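Local coordinates for protein D-psicose 3-epimerase (Agrobacterium tumefaciens, PDB 2HK0) that probably interconverts D-fructose and D-psicose by metal-dependent epimerisation at C3 of the non-phosphorylated ketose, on a TIM-barrel scaffold, at residues Glu43-Asp51 and Asp293-Arg304. Residues are numbered along the deposited sequence; the frame is centred on the assembly and turned at random.
Sequences EKVAKLGFD and DEDARNALAFSR
In this TIM barrel the C-terminal helix 289-307 packs on the first helix of the barrel, 39-47, and on the turn leading from it into strand 52-56; Leu300 against Phe50 and Arg304 against Gly49 and Asp51 carry the junction. Gly49, the first residue to leave helical phi/psi, takes positive phi in a Schellman motif, and the chain then turns so that the Phe50 ring lies beside helix 289-307. Leu300 CG sits over one face of that ring in a CH-pi contact, 3.6 Å from the centroid and 23° off the normal, while Leu300 CD1 presses on the Gly49 peptide. Ala296 CB adds to the apolar patch at Phe50 CZ, and Met263 of strand 260-263 also touches the ring. One turn further on, the Arg304 chain runs extended from CG to NE and delivers its guanidinium to the turn. Arg304 NH2 donates to Gly49 O at 2.9 Å and, almost straight (168°), to Asp51 OD2 at 3.1 Å in a salt bridge. The second acceptor lies in the guanidinium plane, but the donor stands well above the carboxylate plane. Leu300 CD2 covers one guanidinium face, and Asp51 OD2 also accepts from the backbone N of His23 in strand 22-26. At the other end Lys44 NZ forms a hydrogen-bonded salt bridge with Asp293 OD1 at 2.7 Å, on its syn side, with Asp293 OD2 also 2.9 Å from NZ; Leu48 CD2 lies 3.3 Å from Arg297 NH1. Salt bridges thus flank the apolar centre at both ends, and the shared carboxylate of Asp51 ties the last helix to the first strand, over the seam where strands 260-263 and 22-26 meet.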
ATOM      1  N   GLU A  43     -20.677 -17.090 -25.951  1.00 23.86           N
ATOM      2  CA  GLU A  43     -21.752 -17.530 -25.071  1.00 24.01           C
ATOM      3  C   GLU A  43     -21.265 -17.819 -23.654  1.00 22.45           C
ATOM      4  O   GLU A  43     -21.932 -17.481 -22.681  1.00 22.96           O
ATOM      5  CB  GLU A  43     -22.401 -18.797 -25.640  1.00 26.67           C
ATOM      6  CG  GLU A  43     -23.577 -19.286 -24.809  1.00 33.86           C
ATOM      7  CD  GLU A  43     -24.008 -20.706 -25.161  1.00 36.90           C
ATOM      8  OE1 GLU A  43     -24.139 -21.007 -26.367  1.00 35.42           O
ATOM      9  OE2 GLU A  43     -24.224 -21.511 -24.223  1.00 39.75           O
ATOM     10  N   LYS A  44     -20.106 -18.456 -23.532  1.00 21.44           N
ATOM     11  CA  LYS A  44     -19.569 -18.796 -22.221  1.00 21.01           C
ATOM     12  C   LYS A  44     -19.264 -17.549 -21.397  1.00 20.45           C
ATOM     13  O   LYS A  44     -19.668 -17.439 -20.236  1.00 20.24           O
ATOM     14  CB  LYS A  44     -18.288 -19.616 -22.382  1.00 21.60           C
ATOM     15  CG  LYS A  44     -17.708 -20.164 -21.088  1.00 23.80           C
ATOM     16  CD  LYS A  44     -16.194 -20.249 -21.193  1.00 24.58           C
ATOM     17  CE  LYS A  44     -15.621 -21.513 -20.598  1.00 27.98           C
ATOM     18  NZ  LYS A  44     -15.875 -21.718 -19.172  1.00 25.19           N
ATOM     19  N   VAL A  45     -18.528 -16.614 -21.994  1.00 19.16           N
ATOM     20  CA  VAL A  45     -18.162 -15.387 -21.301  1.00 19.54           C
ATOM     21  C   VAL A  45     -19.413 -14.583 -20.934  1.00 20.40           C
ATOM     22  O   VAL A  45     -19.504 -14.030 -19.835  1.00 21.09           O
ATOM     23  CB  VAL A  45     -17.186 -14.552 -22.178  1.00 20.68           C
ATOM     24  CG1 VAL A  45     -16.965 -13.184 -21.581  1.00 22.06           C
ATOM     25  CG2 VAL A  45     -15.855 -15.307 -22.302  1.00 19.35           C
ATOM     26  N   ALA A  46     -20.391 -14.539 -21.836  1.00 20.46           N
ATOM     27  CA  ALA A  46     -21.626 -13.813 -21.545  1.00 22.05           C
ATOM     28  C   ALA A  46     -22.311 -14.463 -20.339  1.00 24.28           C
ATOM     29  O   ALA A  46     -22.785 -13.774 -19.434  1.00 21.01           O
ATOM     30  CB  ALA A  46     -22.558 -13.844 -22.750  1.00 20.99           C
ATOM     31  N   LYS A  47     -22.348 -15.793 -20.323  1.00 24.70           N
ATOM     32  CA  LYS A  47     -22.993 -16.501 -19.221  1.00 26.88           C
ATOM     33  C   LYS A  47     -22.302 -16.246 -17.887  1.00 25.09           C
ATOM     34  O   LYS A  47     -22.930 -16.331 -16.840  1.00 23.50           O
ATOM     35  CB  LYS A  47     -23.023 -18.006 -19.491  1.00 30.18           C
ATOM     36  CG  LYS A  47     -23.844 -18.432 -20.700  1.00 36.19           C
ATOM     37  CD  LYS A  47     -25.340 -18.274 -20.485  1.00 39.58           C
ATOM     38  CE  LYS A  47     -26.110 -18.931 -21.636  1.00 41.88           C
ATOM     39  NZ  LYS A  47     -25.672 -20.354 -21.846  1.00 43.88           N
ATOM     40  N   LEU A  48     -21.009 -15.951 -17.915  1.00 23.99           N
ATOM     41  CA  LEU A  48     -20.293 -15.682 -16.676  1.00 22.60           C
ATOM     42  C   LEU A  48     -20.591 -14.262 -16.179  1.00 22.98           C
ATOM     43  O   LEU A  48     -20.153 -13.865 -15.103  1.00 23.26           O
ATOM     44  CB  LEU A  48     -18.784 -15.879 -16.877  1.00 23.19           C
ATOM     45  CG  LEU A  48     -18.345 -17.313 -17.215  1.00 22.99           C
ATOM     46  CD1 LEU A  48     -16.855 -17.320 -17.562  1.00 21.94           C
ATOM     47  CD2 LEU A  48     -18.636 -18.248 -16.029  1.00 24.52           C
ATOM     48  N   GLY A  49     -21.321 -13.482 -16.963  1.00 21.15           N
ATOM     49  CA  GLY A  49     -21.661 -12.144 -16.490  1.00 22.04           C
ATOM     50  C   GLY A  49     -20.894 -10.956 -17.051  1.00 20.03           C
ATOM     51  O   GLY A  49     -21.204  -9.811 -16.727  1.00 19.07           O
ATOM     52  N   PHE A  50     -19.896 -11.207 -17.884  1.00 17.92           N
ATOM     53  CA  PHE A  50     -19.127 -10.109 -18.463  1.00 19.33           C
ATOM     54  C   PHE A  50     -19.933  -9.305 -19.493  1.00 19.46           C
ATOM     55  O   PHE A  50     -20.784  -9.852 -20.192  1.00 19.21           O
ATOM     56  CB  PHE A  50     -17.858 -10.658 -19.130  1.00 18.67           C
ATOM     57  CG  PHE A  50     -16.826 -11.191 -18.143  1.00 19.90           C
ATOM     58  CD1 PHE A  50     -15.870 -10.338 -17.578  1.00 16.04           C
ATOM     59  CD2 PHE A  50     -16.809 -12.545 -17.789  1.00 17.27           C
ATOM     60  CE1 PHE A  50     -14.910 -10.822 -16.680  1.00 17.29           C
ATOM     61  CE2 PHE A  50     -15.848 -13.040 -16.889  1.00 16.33           C
ATOM     62  CZ  PHE A  50     -14.894 -12.165 -16.334  1.00 15.56           C
ATOM     63  N   ASP A  51     -19.648  -8.007 -19.582  1.00 18.98           N
ATOM     64  CA  ASP A  51     -20.299  -7.133 -20.553  1.00 18.38           C
ATOM     65  C   ASP A  51     -19.572  -7.280 -21.896  1.00 18.51           C
ATOM     66  O   ASP A  51     -20.141  -7.041 -22.953  1.00 17.88           O
ATOM     67  CB  ASP A  51     -20.151  -5.667 -20.140  1.00 20.63           C
ATOM     68  CG  ASP A  51     -20.655  -5.386 -18.728  1.00 22.81           C
ATOM     69  OD1 ASP A  51     -21.831  -5.690 -18.456  1.00 22.37           O
ATOM     70  OD2 ASP A  51     -19.873  -4.844 -17.903  1.00 19.23           O
ATOM     71  N   ASP A 293     -13.393 -20.646 -14.161  1.00 19.86           N
ATOM     72  CA  ASP A 293     -14.613 -19.846 -14.318  1.00 20.91           C
ATOM     73  C   ASP A 293     -14.945 -19.101 -13.036  1.00 20.25           C
ATOM     74  O   ASP A 293     -15.354 -17.933 -13.058  1.00 19.73           O
ATOM     75  CB  ASP A 293     -15.809 -20.742 -14.670  1.00 19.95           C
ATOM     76  CG  ASP A 293     -15.746 -21.283 -16.084  1.00 23.81           C
ATOM     77  OD1 ASP A 293     -14.842 -20.897 -16.866  1.00 20.79           O
ATOM     78  OD2 ASP A 293     -16.622 -22.106 -16.417  1.00 25.23           O
ATOM     79  N   GLU A 294     -14.798 -19.802 -11.918  1.00 21.10           N
ATOM     80  CA  GLU A 294     -15.081 -19.246 -10.601  1.00 23.75           C
ATOM     81  C   GLU A 294     -14.144 -18.064 -10.307  1.00 21.87           C
ATOM     82  O   GLU A 294     -14.584 -17.017  -9.839  1.00 21.51           O
ATOM     83  CB  GLU A 294     -14.926 -20.343  -9.543  1.00 27.25           C
ATOM     84  CG  GLU A 294     -15.346 -19.969  -8.130  1.00 33.89           C
ATOM     85  CD  GLU A 294     -14.884 -21.013  -7.115  1.00 40.97           C
ATOM     86  OE1 GLU A 294     -15.073 -22.231  -7.379  1.00 44.90           O
ATOM     87  OE2 GLU A 294     -14.328 -20.624  -6.063  1.00 41.69           O
ATOM     88  N   ASP A 295     -12.852 -18.233 -10.568  1.00 21.73           N
ATOM     89  CA  ASP A 295     -11.902 -17.136 -10.355  1.00 21.28           C
ATOM     90  C   ASP A 295     -12.305 -15.949 -11.250  1.00 19.20           C
ATOM     91  O   ASP A 295     -12.322 -14.805 -10.807  1.00 20.33           O
ATOM     92  CB  ASP A 295     -10.476 -17.568 -10.709  1.00 20.05           C
ATOM     93  CG  ASP A 295      -9.834 -18.421  -9.634  1.00 23.47           C
ATOM     94  OD1 ASP A 295     -10.306 -18.402  -8.482  1.00 25.32           O
ATOM     95  OD2 ASP A 295      -8.832 -19.097  -9.932  1.00 24.84           O
ATOM     96  N   ALA A 296     -12.631 -16.230 -12.510  1.00 19.18           N
ATOM     97  CA  ALA A 296     -13.037 -15.176 -13.444  1.00 19.13           C
ATOM     98  C   ALA A 296     -14.281 -14.459 -12.914  1.00 19.10           C
ATOM     99  O   ALA A 296     -14.340 -13.230 -12.862  1.00 16.71           O
ATOM    100  CB  ALA A 296     -13.320 -15.771 -14.827  1.00 18.56           C
ATOM    101  N   ARG A 297     -15.271 -15.244 -12.507  1.00 19.82           N
ATOM    102  CA  ARG A 297     -16.516 -14.695 -11.982  1.00 20.75           C
ATOM    103  C   ARG A 297     -16.271 -13.859 -10.717  1.00 20.54           C
ATOM    104  O   ARG A 297     -16.872 -12.784 -10.542  1.00 18.77           O
ATOM    105  CB  ARG A 297     -17.483 -15.847 -11.686  1.00 25.19           C
ATOM    106  CG  ARG A 297     -18.951 -15.523 -11.808  1.00 32.69           C
ATOM    107  CD  ARG A 297     -19.693 -16.793 -12.258  1.00 36.25           C
ATOM    108  NE  ARG A 297     -19.131 -17.967 -11.601  1.00 38.94           N
ATOM    109  CZ  ARG A 297     -19.214 -19.217 -12.052  1.00 39.69           C
ATOM    110  NH1 ARG A 297     -19.857 -19.499 -13.179  1.00 40.43           N
ATOM    111  NH2 ARG A 297     -18.609 -20.190 -11.384  1.00 40.27           N
ATOM    112  N   ASN A 298     -15.384 -14.329  -9.840  1.00 18.83           N
ATOM    113  CA  ASN A 298     -15.123 -13.577  -8.614  1.00 18.42           C
ATOM    114  C   ASN A 298     -14.320 -12.306  -8.921  1.00 17.51           C
ATOM    115  O   ASN A 298     -14.550 -11.260  -8.306  1.00 19.00           O
ATOM    116  CB  ASN A 298     -14.388 -14.452  -7.569  1.00 18.27           C
ATOM    117  CG  ASN A 298     -15.264 -15.601  -7.045  1.00 24.68           C
ATOM    118  OD1 ASN A 298     -16.490 -15.483  -6.998  1.00 24.38           O
ATOM    119  ND2 ASN A 298     -14.636 -16.707  -6.648  1.00 21.79           N
ATOM    120  N   ALA A 299     -13.387 -12.394  -9.870  1.00 14.93           N
ATOM    121  CA  ALA A 299     -12.584 -11.228 -10.232  1.00 14.20           C
ATOM    122  C   ALA A 299     -13.485 -10.162 -10.852  1.00 13.11           C
ATOM    123  O   ALA A 299     -13.261  -8.967 -10.646  1.00 13.77           O
ATOM    124  CB  ALA A 299     -11.465 -11.609 -11.204  1.00 12.01           C
ATOM    125  N   LEU A 300     -14.505 -10.605 -11.589  1.00 13.77           N
ATOM    126  CA  LEU A 300     -15.475  -9.712 -12.234  1.00 13.24           C
ATOM    127  C   LEU A 300     -16.223  -8.932 -11.164  1.00 14.72           C
ATOM    128  O   LEU A 300     -16.335  -7.704 -11.240  1.00 14.22           O
ATOM    129  CB  LEU A 300     -16.519 -10.510 -13.037  1.00 13.22           C
ATOM    130  CG  LEU A 300     -17.128  -9.962 -14.338  1.00 18.45           C
ATOM    131  CD1 LEU A 300     -18.500 -10.635 -14.589  1.00 14.89           C
ATOM    132  CD2 LEU A 300     -17.234  -8.446 -14.335  1.00 13.27           C
ATOM    133  N   ALA A 301     -16.771  -9.657 -10.186  1.00 15.87           N
ATOM    134  CA  ALA A 301     -17.512  -9.030  -9.080  1.00 16.60           C
ATOM    135  C   ALA A 301     -16.603  -8.071  -8.304  1.00 16.45           C
ATOM    136  O   ALA A 301     -17.005  -6.961  -7.947  1.00 17.15           O
ATOM    137  CB  ALA A 301     -18.070 -10.116  -8.126  1.00 17.33           C
ATOM    138  N   PHE A 302     -15.381  -8.517  -8.039  1.00 15.38           N
ATOM    139  CA  PHE A 302     -14.389  -7.710  -7.331  1.00 15.07           C
ATOM    140  C   PHE A 302     -14.159  -6.426  -8.131  1.00 16.38           C
ATOM    141  O   PHE A 302     -14.173  -5.323  -7.588  1.00 17.77           O
ATOM    142  CB  PHE A 302     -13.073  -8.509  -7.221  1.00 13.44           C
ATOM    143  CG  PHE A 302     -11.911  -7.724  -6.668  1.00 14.44           C
ATOM    144  CD1 PHE A 302     -11.641  -7.713  -5.300  1.00 15.61           C
ATOM    145  CD2 PHE A 302     -11.083  -6.994  -7.516  1.00 14.56           C
ATOM    146  CE1 PHE A 302     -10.558  -6.986  -4.791  1.00 15.90           C
ATOM    147  CE2 PHE A 302     -10.009  -6.269  -7.024  1.00 13.78           C
ATOM    148  CZ  PHE A 302      -9.741  -6.264  -5.655  1.00 15.79           C
ATOM    149  N   SER A 303     -13.956  -6.567  -9.435  1.00 16.98           N
ATOM    150  CA  SER A 303     -13.676  -5.403 -10.271  1.00 16.27           C
ATOM    151  C   SER A 303     -14.814  -4.412 -10.341  1.00 16.38           C
ATOM    152  O   SER A 303     -14.595  -3.209 -10.327  1.00 15.42           O
ATOM    153  CB  SER A 303     -13.273  -5.843 -11.674  1.00 16.14           C
ATOM    154  OG  SER A 303     -12.085  -6.606 -11.614  1.00 15.26           O
ATOM    155  N   ARG A 304     -16.038  -4.908 -10.415  1.00 16.79           N
ATOM    156  CA  ARG A 304     -17.171  -3.999 -10.478  1.00 17.95           C
ATOM    157  C   ARG A 304     -17.332  -3.246  -9.158  1.00 18.73           C
ATOM    158  O   ARG A 304     -17.650  -2.052  -9.154  1.00 15.97           O
ATOM    159  CB  ARG A 304     -18.448  -4.775 -10.798  1.00 16.07           C
ATOM    160  CG  ARG A 304     -18.530  -5.177 -12.253  1.00 19.14           C
ATOM    161  CD  ARG A 304     -19.741  -6.056 -12.567  1.00 22.17           C
ATOM    162  NE  ARG A 304     -19.953  -6.131 -14.011  1.00 23.15           N
ATOM    163  CZ  ARG A 304     -20.537  -7.144 -14.641  1.00 25.33           C
ATOM    164  NH1 ARG A 304     -20.975  -8.195 -13.958  1.00 27.63           N
ATOM    165  NH2 ARG A 304     -20.683  -7.106 -15.966  1.00 24.79           N
TER
HETATM  166  O   HOH W   1     -22.130 -17.482 -14.132  1.00 44.06           O
HETATM  167  O   HOH W   2     -20.076  -4.008 -15.275  1.00 34.25           O